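Local coordinates for protein fervidolysin (Fervidobacterium pennivorans, PDB 1R6V) that degrades keratin into peptides as a calcium-binding serine protease of the subtilisin family, allowing its bacterium to grow on native feathers, at residues E129-E134 with T346-V351; W136-I141 with G216-A221; Q145-E150 with A435-P440; G201-G206 with T380-P385; G206-K211 with H386-V391. The protein carries 1 engineered substitution. All coordinates share one frame; numbering follows the deposited sequence.

Contact 1. Residues E129-E134 with T346-V351; sequences EELSNE and TILSTV. With CA (calcium ion), chain B.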
# COMPACT_ATOMS: atom_id res chain seq x y z
N GLU A 129 4.87 -33.92 -20.95
CA GLU A 129 5.48 -32.97 -21.88
C GLU A 129 6.93 -33.34 -22.13
O GLU A 129 7.60 -33.87 -21.25
CB GLU A 129 5.45 -31.56 -21.29
CG GLU A 129 4.13 -31.22 -20.64
CD GLU A 129 3.00 -31.18 -21.63
OE1 GLU A 129 2.80 -30.10 -22.24
OE2 GLU A 129 2.31 -32.21 -21.81
N GLU A 130 7.42 -33.02 -23.32
CA GLU A 130 8.80 -33.35 -23.67
C GLU A 130 9.84 -32.74 -22.73
O GLU A 130 10.91 -33.30 -22.57
CB GLU A 130 9.08 -32.92 -25.11
CG GLU A 130 9.04 -31.44 -25.31
CD GLU A 130 8.90 -31.06 -26.77
OE1 GLU A 130 8.72 -29.86 -27.05
OE2 GLU A 130 8.97 -31.97 -27.65
N LEU A 131 9.52 -31.61 -22.10
CA LEU A 131 10.48 -30.99 -21.18
C LEU A 131 10.21 -31.28 -19.71
O LEU A 131 10.82 -30.67 -18.83
CB LEU A 131 10.54 -29.47 -21.42
CG LEU A 131 10.86 -29.07 -22.86
CD1 LEU A 131 10.88 -27.54 -22.98
CD2 LEU A 131 12.21 -29.67 -23.30
N SER A 132 9.31 -32.23 -19.43
CA SER A 132 8.96 -32.59 -18.06
C SER A 132 10.15 -32.83 -17.15
O SER A 132 10.12 -32.48 -15.97
CB SER A 132 8.12 -33.87 -18.01
OG SER A 132 6.90 -33.74 -18.71
N ASN A 133 11.20 -33.45 -17.69
CA ASN A 133 12.35 -33.77 -16.85
C ASN A 133 13.01 -32.56 -16.22
O ASN A 133 13.67 -32.67 -15.19
CB ASN A 133 13.41 -34.55 -17.66
CG ASN A 133 14.09 -33.68 -18.71
OD1 ASN A 133 13.46 -33.25 -19.68
ND2 ASN A 133 15.38 -33.42 -18.51
N GLU A 134 12.83 -31.40 -16.83
CA GLU A 134 13.46 -30.21 -16.28
C GLU A 134 12.60 -29.41 -15.31
O GLU A 134 13.09 -28.47 -14.70
CB GLU A 134 13.91 -29.31 -17.42
CG GLU A 134 15.09 -29.92 -18.15
CD GLU A 134 15.85 -28.90 -18.94
OE1 GLU A 134 15.34 -28.51 -20.00
OE2 GLU A 134 16.94 -28.50 -18.48
N THR A 346 16.35 -21.76 -11.21
CA THR A 346 16.39 -22.69 -12.33
C THR A 346 14.98 -23.13 -12.76
O THR A 346 14.68 -24.31 -12.89
CB THR A 346 17.25 -23.94 -11.98
OG1 THR A 346 18.46 -23.49 -11.34
CG2 THR A 346 17.63 -24.72 -13.24
N ILE A 347 14.12 -22.14 -12.97
CA ILE A 347 12.75 -22.38 -13.39
C ILE A 347 12.64 -22.17 -14.90
O ILE A 347 12.74 -21.03 -15.39
CB ILE A 347 11.77 -21.42 -12.69
CG1 ILE A 347 11.90 -21.54 -11.16
CG2 ILE A 347 10.34 -21.72 -13.16
CD1 ILE A 347 11.72 -22.96 -10.61
N LEU A 348 12.40 -23.27 -15.60
CA LEU A 348 12.25 -23.27 -17.04
C LEU A 348 10.82 -22.89 -17.42
O LEU A 348 9.88 -23.49 -16.91
CB LEU A 348 12.57 -24.66 -17.60
CG LEU A 348 12.40 -24.80 -19.12
CD1 LEU A 348 13.37 -23.83 -19.81
CD2 LEU A 348 12.69 -26.25 -19.55
N SER A 349 10.67 -21.88 -18.28
CA SER A 349 9.35 -21.47 -18.72
C SER A 349 9.39 -20.74 -20.06
O SER A 349 10.46 -20.53 -20.64
CB SER A 349 8.68 -20.57 -17.69
OG SER A 349 7.29 -20.42 -18.01
N THR A 350 8.21 -20.37 -20.52
CA THR A 350 8.01 -19.67 -21.78
C THR A 350 8.49 -18.21 -21.76
O THR A 350 8.31 -17.51 -20.77
CB THR A 350 6.49 -19.65 -22.12
OG1 THR A 350 5.75 -19.27 -20.96
CG2 THR A 350 6.02 -21.03 -22.55
N VAL A 351 9.14 -17.77 -22.84
CA VAL A 351 9.53 -16.37 -22.95
C VAL A 351 9.08 -15.94 -24.34
O VAL A 351 8.86 -16.79 -25.22
CB VAL A 351 11.07 -16.09 -22.76
CG1 VAL A 351 11.50 -16.48 -21.35
CG2 VAL A 351 11.90 -16.81 -23.83
CA CA B . 3.05 -27.92 -23.14
O HOH W 1 12.67 -25.80 -14.12

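Contact 2. Residues W136-I141 with G216-A221; sequences WGLEAI and GIVGVA. With CA (calcium ion), chain B.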
# COMPACT_ATOMS: atom_id res chain seq x y z
N TRP A 136 11.65 -29.28 -12.20
CA TRP A 136 11.86 -29.68 -10.82
C TRP A 136 10.90 -29.01 -9.85
O TRP A 136 10.55 -29.57 -8.81
CB TRP A 136 13.31 -29.41 -10.39
CG TRP A 136 13.60 -27.98 -10.04
CD1 TRP A 136 14.01 -26.98 -10.88
CD2 TRP A 136 13.51 -27.39 -8.73
NE1 TRP A 136 14.20 -25.82 -10.18
CE2 TRP A 136 13.89 -26.04 -8.86
CE3 TRP A 136 13.14 -27.89 -7.47
CZ2 TRP A 136 13.92 -25.17 -7.77
CZ3 TRP A 136 13.17 -27.02 -6.39
CH2 TRP A 136 13.56 -25.68 -6.54
N GLY A 137 10.47 -27.80 -10.20
CA GLY A 137 9.55 -27.07 -9.33
C GLY A 137 8.21 -27.79 -9.19
O GLY A 137 7.62 -27.79 -8.12
N LEU A 138 7.73 -28.39 -10.27
CA LEU A 138 6.46 -29.11 -10.19
C LEU A 138 6.63 -30.32 -9.28
O LEU A 138 5.75 -30.64 -8.49
CB LEU A 138 6.01 -29.58 -11.57
CG LEU A 138 5.71 -28.46 -12.57
CD1 LEU A 138 5.17 -29.08 -13.86
CD2 LEU A 138 4.68 -27.49 -11.97
N GLU A 139 7.77 -30.99 -9.40
CA GLU A 139 8.00 -32.15 -8.54
C GLU A 139 8.05 -31.71 -7.08
O GLU A 139 7.47 -32.35 -6.19
CB GLU A 139 9.31 -32.86 -8.88
CG GLU A 139 9.41 -34.22 -8.20
CD GLU A 139 10.80 -34.83 -8.24
OE1 GLU A 139 11.61 -34.43 -9.10
OE2 GLU A 139 11.09 -35.73 -7.40
N ALA A 140 8.73 -30.60 -6.82
CA ALA A 140 8.87 -30.12 -5.46
C ALA A 140 7.54 -29.78 -4.79
O ALA A 140 7.38 -30.00 -3.59
CB ALA A 140 9.78 -28.91 -5.43
N ILE A 141 6.59 -29.24 -5.55
CA ILE A 141 5.32 -28.89 -4.93
C ILE A 141 4.32 -30.04 -4.91
O ILE A 141 3.20 -29.88 -4.45
CB ILE A 141 4.67 -27.62 -5.57
CG1 ILE A 141 4.37 -27.84 -7.06
CG2 ILE A 141 5.61 -26.43 -5.36
CD1 ILE A 141 3.62 -26.67 -7.75
N GLY A 216 6.90 -28.72 -25.13
CA GLY A 216 7.40 -27.71 -24.21
C GLY A 216 7.21 -28.06 -22.74
O GLY A 216 7.50 -29.18 -22.33
N ILE A 217 6.73 -27.11 -21.95
CA ILE A 217 6.50 -27.35 -20.53
C ILE A 217 5.00 -27.40 -20.24
O ILE A 217 4.19 -27.44 -21.15
CB ILE A 217 7.16 -26.26 -19.64
CG1 ILE A 217 6.52 -24.89 -19.89
CG2 ILE A 217 8.65 -26.13 -19.99
CD1 ILE A 217 6.55 -23.97 -18.66
N VAL A 218 4.64 -27.44 -18.96
CA VAL A 218 3.23 -27.44 -18.60
C VAL A 218 3.16 -26.65 -17.30
O VAL A 218 4.11 -26.66 -16.52
CB VAL A 218 2.67 -28.88 -18.43
CG1 VAL A 218 3.48 -29.65 -17.41
CG2 VAL A 218 1.18 -28.83 -18.03
N GLY A 219 2.08 -25.90 -17.11
CA GLY A 219 1.95 -25.10 -15.90
C GLY A 219 1.46 -25.89 -14.71
O GLY A 219 1.10 -27.05 -14.83
N VAL A 220 1.48 -25.26 -13.55
CA VAL A 220 1.01 -25.86 -12.31
C VAL A 220 -0.50 -26.13 -12.44
O VAL A 220 -1.01 -27.14 -11.93
CB VAL A 220 1.22 -24.89 -11.13
CG1 VAL A 220 0.54 -25.42 -9.89
CG2 VAL A 220 2.73 -24.70 -10.88
N ALA A 221 -1.18 -25.21 -13.12
CA ALA A 221 -2.63 -25.25 -13.33
C ALA A 221 -2.93 -25.20 -14.83
O ALA A 221 -3.39 -24.18 -15.34
CB ALA A 221 -3.28 -24.05 -12.60
CA CA B . 3.05 -27.92 -23.14

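Contact 3. Residues Q145-E150 with A435-P440; sequences QQLWEE and AALQGP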
# COMPACT_ATOMS: atom_id res chain seq x y z
N GLN A 145 0.35 -36.16 -12.60
CA GLN A 145 -0.73 -36.19 -13.57
C GLN A 145 -2.01 -36.67 -12.89
O GLN A 145 -3.10 -36.19 -13.20
CB GLN A 145 -0.38 -37.09 -14.76
CG GLN A 145 0.75 -36.52 -15.62
CD GLN A 145 0.83 -37.17 -16.99
OE1 GLN A 145 -0.09 -37.05 -17.80
NE2 GLN A 145 1.93 -37.87 -17.26
N GLN A 146 -1.87 -37.59 -11.95
CA GLN A 146 -3.03 -38.10 -11.24
C GLN A 146 -3.72 -36.96 -10.49
O GLN A 146 -4.95 -36.87 -10.47
CB GLN A 146 -2.61 -39.19 -10.26
CG GLN A 146 -3.78 -39.94 -9.64
CD GLN A 146 -3.32 -41.12 -8.81
OE1 GLN A 146 -2.56 -41.97 -9.28
NE2 GLN A 146 -3.79 -41.18 -7.56
N LEU A 147 -2.92 -36.09 -9.89
CA LEU A 147 -3.48 -34.96 -9.15
C LEU A 147 -4.29 -34.06 -10.07
O LEU A 147 -5.36 -33.60 -9.69
CB LEU A 147 -2.37 -34.16 -8.47
CG LEU A 147 -2.78 -32.98 -7.57
CD1 LEU A 147 -1.73 -32.79 -6.47
CD2 LEU A 147 -2.94 -31.70 -8.40
N TRP A 148 -3.79 -33.82 -11.28
CA TRP A 148 -4.52 -32.97 -12.23
C TRP A 148 -5.85 -33.59 -12.63
O TRP A 148 -6.76 -32.88 -13.05
CB TRP A 148 -3.71 -32.70 -13.49
CG TRP A 148 -2.62 -31.71 -13.30
CD1 TRP A 148 -2.62 -30.63 -12.46
CD2 TRP A 148 -1.37 -31.67 -14.00
NE1 TRP A 148 -1.45 -29.92 -12.60
CE2 TRP A 148 -0.67 -30.54 -13.54
CE3 TRP A 148 -0.78 -32.49 -14.98
CZ2 TRP A 148 0.61 -30.19 -14.02
CZ3 TRP A 148 0.50 -32.15 -15.46
CH2 TRP A 148 1.17 -31.01 -14.98
N GLU A 149 -5.96 -34.91 -12.50
CA GLU A 149 -7.22 -35.56 -12.84
C GLU A 149 -8.31 -35.12 -11.87
O GLU A 149 -9.49 -35.11 -12.22
CB GLU A 149 -7.07 -37.08 -12.79
CG GLU A 149 -6.11 -37.64 -13.81
CD GLU A 149 -6.28 -39.13 -13.98
OE1 GLU A 149 -7.35 -39.54 -14.49
OE2 GLU A 149 -5.37 -39.90 -13.60
N GLU A 150 -7.91 -34.77 -10.65
CA GLU A 150 -8.89 -34.31 -9.66
C GLU A 150 -9.15 -32.81 -9.80
O GLU A 150 -10.30 -32.36 -9.78
CB GLU A 150 -8.41 -34.63 -8.23
CG GLU A 150 -9.24 -33.94 -7.15
CD GLU A 150 -8.85 -34.29 -5.73
OE1 GLU A 150 -7.71 -34.75 -5.50
OE2 GLU A 150 -9.68 -34.09 -4.82
N ALA A 435 -0.65 -31.85 -0.63
CA ALA A 435 -1.17 -31.79 0.73
C ALA A 435 -2.29 -30.75 0.84
O ALA A 435 -3.31 -30.97 1.50
CB ALA A 435 -0.05 -31.46 1.73
N ALA A 436 -2.12 -29.61 0.16
CA ALA A 436 -3.15 -28.58 0.21
C ALA A 436 -4.46 -29.05 -0.41
O ALA A 436 -5.54 -28.81 0.13
CB ALA A 436 -2.66 -27.31 -0.50
N LEU A 437 -4.36 -29.75 -1.54
CA LEU A 437 -5.55 -30.20 -2.24
C LEU A 437 -6.36 -31.20 -1.41
O LEU A 437 -7.58 -31.31 -1.58
CB LEU A 437 -5.18 -30.80 -3.60
CG LEU A 437 -6.31 -31.04 -4.60
CD1 LEU A 437 -7.01 -29.73 -4.93
CD2 LEU A 437 -5.73 -31.66 -5.84
N GLN A 438 -5.68 -31.93 -0.54
CA GLN A 438 -6.36 -32.91 0.32
C GLN A 438 -7.33 -32.21 1.25
O GLN A 438 -8.38 -32.75 1.60
CB GLN A 438 -5.35 -33.71 1.14
CG GLN A 438 -4.53 -34.67 0.30
CD GLN A 438 -3.70 -35.60 1.14
OE1 GLN A 438 -4.20 -36.24 2.06
NE2 GLN A 438 -2.41 -35.69 0.83
N GLY A 439 -6.96 -30.99 1.64
CA GLY A 439 -7.80 -30.22 2.53
C GLY A 439 -7.97 -30.90 3.87
O GLY A 439 -7.07 -31.61 4.34
N PRO A 440 -9.11 -30.70 4.52
CA PRO A 440 -10.20 -29.85 4.02
C PRO A 440 -9.83 -28.37 4.15
O PRO A 440 -8.80 -28.01 4.71
CB PRO A 440 -11.36 -30.24 4.93
CG PRO A 440 -10.68 -30.46 6.24
CD PRO A 440 -9.48 -31.30 5.82

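Contact 4. Residues G201-G206 with T380-P385; sequences GTHVAG and TSMAAP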
# COMPACT_ATOMS: atom_id res chain seq x y z
N GLY A 201 6.34 -11.37 -17.69
CA GLY A 201 4.96 -11.85 -17.65
C GLY A 201 4.70 -13.15 -18.39
O GLY A 201 3.88 -13.98 -17.99
N THR A 202 5.40 -13.35 -19.50
CA THR A 202 5.24 -14.58 -20.28
C THR A 202 5.82 -15.77 -19.52
O THR A 202 5.27 -16.87 -19.55
CB THR A 202 5.95 -14.47 -21.63
OG1 THR A 202 5.41 -13.35 -22.34
CG2 THR A 202 5.75 -15.73 -22.46
N HIS A 203 6.96 -15.55 -18.86
CA HIS A 203 7.60 -16.60 -18.08
C HIS A 203 6.62 -16.98 -16.94
O HIS A 203 6.38 -18.15 -16.67
CB HIS A 203 8.95 -16.10 -17.55
CG HIS A 203 9.88 -17.19 -17.12
ND1 HIS A 203 9.86 -17.73 -15.85
CD2 HIS A 203 10.85 -17.85 -17.79
CE1 HIS A 203 10.77 -18.67 -15.76
NE2 HIS A 203 11.39 -18.77 -16.93
N VAL A 204 6.05 -15.96 -16.32
CA VAL A 204 5.07 -16.15 -15.25
C VAL A 204 3.87 -16.96 -15.76
O VAL A 204 3.45 -17.93 -15.13
CB VAL A 204 4.54 -14.78 -14.76
CG1 VAL A 204 3.34 -14.97 -13.82
CG2 VAL A 204 5.67 -14.01 -14.06
N ALA A 205 3.33 -16.54 -16.89
CA ALA A 205 2.18 -17.21 -17.49
C ALA A 205 2.44 -18.69 -17.75
O ALA A 205 1.58 -19.52 -17.49
CB ALA A 205 1.78 -16.50 -18.80
N GLY A 206 3.62 -19.03 -18.26
CA GLY A 206 3.92 -20.43 -18.52
C GLY A 206 4.01 -21.28 -17.25
O GLY A 206 3.56 -22.41 -17.23
N THR A 380 12.37 -14.27 -6.84
CA THR A 380 11.12 -14.42 -6.13
C THR A 380 9.97 -14.33 -7.14
O THR A 380 8.88 -14.86 -6.91
CB THR A 380 10.98 -13.35 -5.03
OG1 THR A 380 12.18 -13.32 -4.24
CG2 THR A 380 9.83 -13.70 -4.12
N SER A 381 10.23 -13.69 -8.28
CA SER A 381 9.17 -13.58 -9.29
C SER A 381 8.93 -14.93 -9.97
O SER A 381 7.92 -15.14 -10.66
CB SER A 381 9.53 -12.51 -10.33
OG SER A 381 10.61 -12.91 -11.14
N MET A 382 9.87 -15.86 -9.79
CA MET A 382 9.72 -17.19 -10.36
C MET A 382 9.01 -18.10 -9.33
O MET A 382 8.43 -19.12 -9.69
CB MET A 382 11.10 -17.78 -10.72
CG MET A 382 11.55 -17.49 -12.15
SD MET A 382 11.55 -15.70 -12.50
CE MET A 382 12.31 -15.12 -11.00
N ALA A 383 9.07 -17.71 -8.07
CA ALA A 383 8.44 -18.50 -7.00
C ALA A 383 6.95 -18.19 -6.90
O ALA A 383 6.11 -19.09 -6.81
CB ALA A 383 9.12 -18.19 -5.66
N ALA A 384 6.61 -16.91 -6.93
CA ALA A 384 5.20 -16.53 -6.80
C ALA A 384 4.26 -17.24 -7.78
O ALA A 384 3.18 -17.67 -7.38
CB ALA A 384 5.06 -14.99 -6.93
N PRO A 385 4.63 -17.37 -9.06
CA PRO A 385 3.73 -18.05 -9.99
C PRO A 385 3.43 -19.50 -9.60
O PRO A 385 2.38 -20.03 -9.96
CB PRO A 385 4.44 -17.95 -11.34
CG PRO A 385 5.84 -17.54 -11.01
CD PRO A 385 5.73 -16.70 -9.79
O HOH W 2 8.46 -16.06 -13.74

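Contact 5. Residues G206-K211 with H386-V391; sequences GTIAAK and HVTGVV. With CA (calcium ion), chain B.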
# COMPACT_ATOMS: atom_id res chain seq x y z
N GLY A 206 3.62 -19.03 -18.26
CA GLY A 206 3.92 -20.43 -18.52
C GLY A 206 4.01 -21.28 -17.25
O GLY A 206 3.56 -22.41 -17.23
N THR A 207 4.59 -20.73 -16.18
CA THR A 207 4.71 -21.51 -14.95
C THR A 207 3.35 -21.83 -14.38
O THR A 207 3.11 -22.92 -13.85
CB THR A 207 5.52 -20.74 -13.90
OG1 THR A 207 6.87 -20.63 -14.37
CG2 THR A 207 5.48 -21.45 -12.55
N ILE A 208 2.45 -20.87 -14.51
CA ILE A 208 1.09 -21.01 -14.02
C ILE A 208 0.20 -21.89 -14.90
O ILE A 208 -0.50 -22.77 -14.40
CB ILE A 208 0.39 -19.64 -13.93
CG1 ILE A 208 1.04 -18.78 -12.85
CG2 ILE A 208 -1.12 -19.82 -13.64
CD1 ILE A 208 0.58 -17.34 -12.86
N ALA A 209 0.20 -21.62 -16.21
CA ALA A 209 -0.69 -22.36 -17.10
C ALA A 209 -0.19 -22.76 -18.48
O ALA A 209 -0.98 -22.78 -19.42
CB ALA A 209 -1.99 -21.57 -17.24
N ALA A 210 1.08 -23.09 -18.64
CA ALA A 210 1.51 -23.52 -19.96
C ALA A 210 0.63 -24.73 -20.31
O ALA A 210 0.33 -25.57 -19.45
CB ALA A 210 2.99 -23.89 -19.97
N LYS A 211 0.22 -24.81 -21.56
CA LYS A 211 -0.67 -25.88 -22.03
C LYS A 211 -0.16 -27.32 -21.90
O LYS A 211 0.99 -27.60 -22.22
CB LYS A 211 -1.01 -25.58 -23.49
CG LYS A 211 -2.12 -26.42 -24.11
CD LYS A 211 -2.19 -26.11 -25.61
CE LYS A 211 -3.30 -26.88 -26.30
NZ LYS A 211 -3.33 -26.62 -27.77
N HIS A 386 4.34 -20.14 -8.89
CA HIS A 386 4.06 -21.52 -8.47
C HIS A 386 2.91 -21.47 -7.48
O HIS A 386 2.01 -22.31 -7.51
CB HIS A 386 5.27 -22.15 -7.80
CG HIS A 386 6.35 -22.54 -8.76
ND1 HIS A 386 6.43 -23.79 -9.34
CD2 HIS A 386 7.37 -21.82 -9.29
CE1 HIS A 386 7.45 -23.82 -10.18
NE2 HIS A 386 8.03 -22.63 -10.17
N VAL A 387 2.94 -20.49 -6.58
CA VAL A 387 1.87 -20.36 -5.59
C VAL A 387 0.57 -19.92 -6.26
O VAL A 387 -0.50 -20.42 -5.94
CB VAL A 387 2.25 -19.36 -4.47
CG1 VAL A 387 1.05 -19.09 -3.56
CG2 VAL A 387 3.39 -19.94 -3.64
N THR A 388 0.66 -18.99 -7.21
CA THR A 388 -0.56 -18.56 -7.90
C THR A 388 -1.20 -19.77 -8.59
O THR A 388 -2.43 -19.93 -8.60
CB THR A 388 -0.25 -17.43 -8.91
OG1 THR A 388 0.17 -16.27 -8.19
CG2 THR A 388 -1.47 -17.06 -9.73
N GLY A 389 -0.36 -20.63 -9.15
CA GLY A 389 -0.85 -21.84 -9.81
C GLY A 389 -1.51 -22.79 -8.81
O GLY A 389 -2.55 -23.39 -9.09
N VAL A 390 -0.90 -22.94 -7.64
CA VAL A 390 -1.47 -23.80 -6.62
C VAL A 390 -2.83 -23.24 -6.21
O VAL A 390 -3.80 -23.99 -6.06
CB VAL A 390 -0.54 -23.91 -5.39
CG1 VAL A 390 -1.27 -24.59 -4.23
CG2 VAL A 390 0.70 -24.73 -5.76
N VAL A 391 -2.91 -21.93 -6.00
CA VAL A 391 -4.19 -21.31 -5.63
C VAL A 391 -5.26 -21.58 -6.69
O VAL A 391 -6.43 -21.87 -6.37
CB VAL A 391 -4.04 -19.77 -5.43
CG1 VAL A 391 -5.42 -19.11 -5.19
CG2 VAL A 391 -3.15 -19.49 -4.22
CA CA B . 3.05 -27.92 -23.14

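Contact 1. Residues E129-E134 with T346-V351
Leu348 and Leu131 meet at about a right angle, Leu131 CD1 touching Leu348 CD2 at 4.1 Å, and they illustrate how a metal-binding turn can be laid against the edge of a small sheet. The turn is a type I beta turn from Glu129 to Ser132. The strand, 347-350, is an outer member of a three-stranded antiparallel sheet and opens with a G1 beta bulge, in which Thr346 and Ile347 both face Tyr377.

Leu348 sends its CG anti to the backbone N (chi1 178°), which carries CD2 out toward the turn. That one methyl serves a second neighbour as well: Glu134 leans over it obliquely, its CB at 3.9 Å and its carboxylate oxygen OE1 at 3.5 Å from Leu348 CD2. The latter approach is packing alone, for OE1 finds its polar partner in the hydroxyl of Tyr376, on the central strand.

At the start of the turn, Glu129 bends at chi2 (-65°) and turns OE1 onto the calcium ion at 2.4 Å. Its backbone O accepts from both the N and the OG of Ser132, which ties the turn closed behind the metal ligand.

Polar groups that face each other across the contact are joined through water. A single molecule accepts from Leu348 N at 2.9 Å and donates to Glu134 O and Thr346 O, each 2.8 Å from the water oxygen.

Contact 2. Residues W136-I141 with G216-A221
Leu138 forks over Val218 and Val220, and the two branches of its fork make a compact apolar joint between a short helix and the chain that leaves a calcium site. CD1 rests against Val218 on two counts, 3.7 Å from Val218 O and 4.0 Å from Val218 CG1. CD2 is the more closely packed branch, 3.6 Å from Val220 CG2. Ile141, one turn later, brings its CD1 to the same valine methyl at 3.8 Å. Its CG1 lies between the backbone N and the carbonyl carbon (chi1 62°), from where the extended chain delivers CD1 to Val220.

An alanine in place of Leu138 is likely to open a gap between the helix and the loop, taking from Val218 CG1 its partner on the helix side and leaving Val220 CG2 less well packed.

Away from this buried side the helix is looser: Glu139 points off the joint, is partly exposed, and pairs with Arg125 in a salt bridge. On the loop, Ile217 gives its backbone O to the calcium ion at 2.3 Å.

Beyond the two segments, the helix 380-397 backs the joint, touching Ile141 through Val390 and Val220 through His386, while Pro343 of strand 338-343 packs on both Trp136 and Ile141.

Contact 3. Residues Q145-E150 with A435-P440
Leu437 and Leu147 reach toward each other tip to tip, a plain case of two short helices that touch through extended leucines. The three side chains that carry the contact share one first torsion. Leu437 has CG anti to its backbone N (chi1 -167°), and with a chi2 of 60° its CD2 becomes the leading methyl. Leu147, with CG also opposite the backbone N (chi1 -176°), presents its branch point: CG lies 3.7 Å from Leu437 CD2, and its own CD2 stands 3.8 Å from that methyl.

Glu150 is stretched out along its whole chain and slides past Leu437 in the opposite direction. OE1 ends 3.7 Å from Leu437 CD2 and 4.1 Å from Leu437 CG, a contact of oxygen with hydrocarbon. The charge is met elsewhere, by a salt bridge from OE2 to Lys397, whose NZ also bonds to the backbone O of Leu437. One lysine thus links the acid and the end of the second helix at the partly exposed margin.

Far from the catalytic residues and the calcium ion, the contact joins helix 145-150 to helix 433-438. Leu147 also touches Leu433 and Asp434 of the latter, while Leu394 of helix 380-397 packs on Ala436 and Leu437, and Thr413 of helix 403-413 on Ala435 and Ala436.

Contact 4. Residues G201-G206 with T380-P385
Met382 CG comes up beside His203 CE1 at 3.9 Å, the two side chains crossing at about a right angle, and the methionine sulfur lies 4.9 Å from the ring centroid in an oblique Met-aromatic contact. The methionine chain bends at chi2 (56°), which sets SD obliquely against the imidazole. The next residue, Val204, meets Pro385, its CG1 4.0 Å from Pro385 CB, while its other methyl, CG2, looks toward Ser381 O from 4.2 Å. Between these two pairs a water bridges the helices: it donates to Ser381 O at 3.3 Å and lies 3.0 Å from His203 ND1.

The next shell fixes the imidazole. His203 NE2 is hydrogen-bonded to the backbone O of Asp375, and the ring stacks with Tyr377, so both nitrogens have partners and one flat group is pinned between strand and helix. Pro103 packs against Ser381 and Met382, while Asn265 touches Val204, Ala384 and Pro385. Val204 also comes within about 4 Å of Asp162, side chain to side chain.

The axes of the two segments approach to 9.2 Å and cross at -34°. The inferred charge relay comprises Asp162, Ser381 and position 200, which in this structure holds an engineered alanine. Such a pairing serves the catalytic triad of the subtilisin fold, where the histidine and serine stand at the starts of neighbouring helices.

Contact 5. Residues G206-K211 with H386-V391
Thr207 lays its CG2 over the face of the His386 ring, and Ile208, next in sequence, packs on helix 380-397, a worked example of close helix contact at a glycine. From CB, Ile208 divides. CG2, set anti to the backbone N, stands 4.3 Å from the CA of Gly389. On the other branch, Ile208 CG1 passes 3.4 Å from Pro385 O. CD1, the end of the chain, reaches Thr388, 3.8 Å from its CG2 and 4.0 Å from its CB. The hydroxyl of Thr388 is directed elsewhere, to Asn265 ND2. The CA atoms of Ile208 and Gly389 are 4.7 Å apart, and the absence of a side chain at Gly389 is consistent with this close approach.

The methyl of Thr207 sits almost exactly above the imidazole centre, 3.7 Å from the centroid and 11° off the ring normal, a CH-pi contact that touches all five ring atoms about equally. With an alanine at His386, that methyl would probably lose its aromatic floor and a gap would open against Ala342 and Pro343, which the ring also touches.

Further along the chain, Lys211 offers its backbone O to the calcium ion at 2.3 Å. A helix that begins at the position of the catalytic histidine and leads into a calcium-binding loop is consistent with the high-affinity calcium site known in subtilisins.

Contacts 1, 2 and 5 converge on one calcium ion, to which they give Glu129 OE1, Ile217 O and Lys211 O; Asp171, Asp213 and Lys215 complete its six ligands. Contacts 1 and 2 are centred about 8 Å apart and join directly where Glu130 OE1 lies 2.9 Å from Gly216 N. Contacts 4 and 5 are successive parts of the same helix pair, their centres also about 8 Å apart; contact 4 holds the inferred catalytic serine, and contact 5 the calcium ligand Lys211. Contact 1 reaches contact 4 through Ser349 OG, 2.8 Å from His203 O. Contact 3 stands about 22 Å from contact 4, centre to centre, yet Trp148 NE1 approaches Val220 O of contact 2 to 2.9 Å.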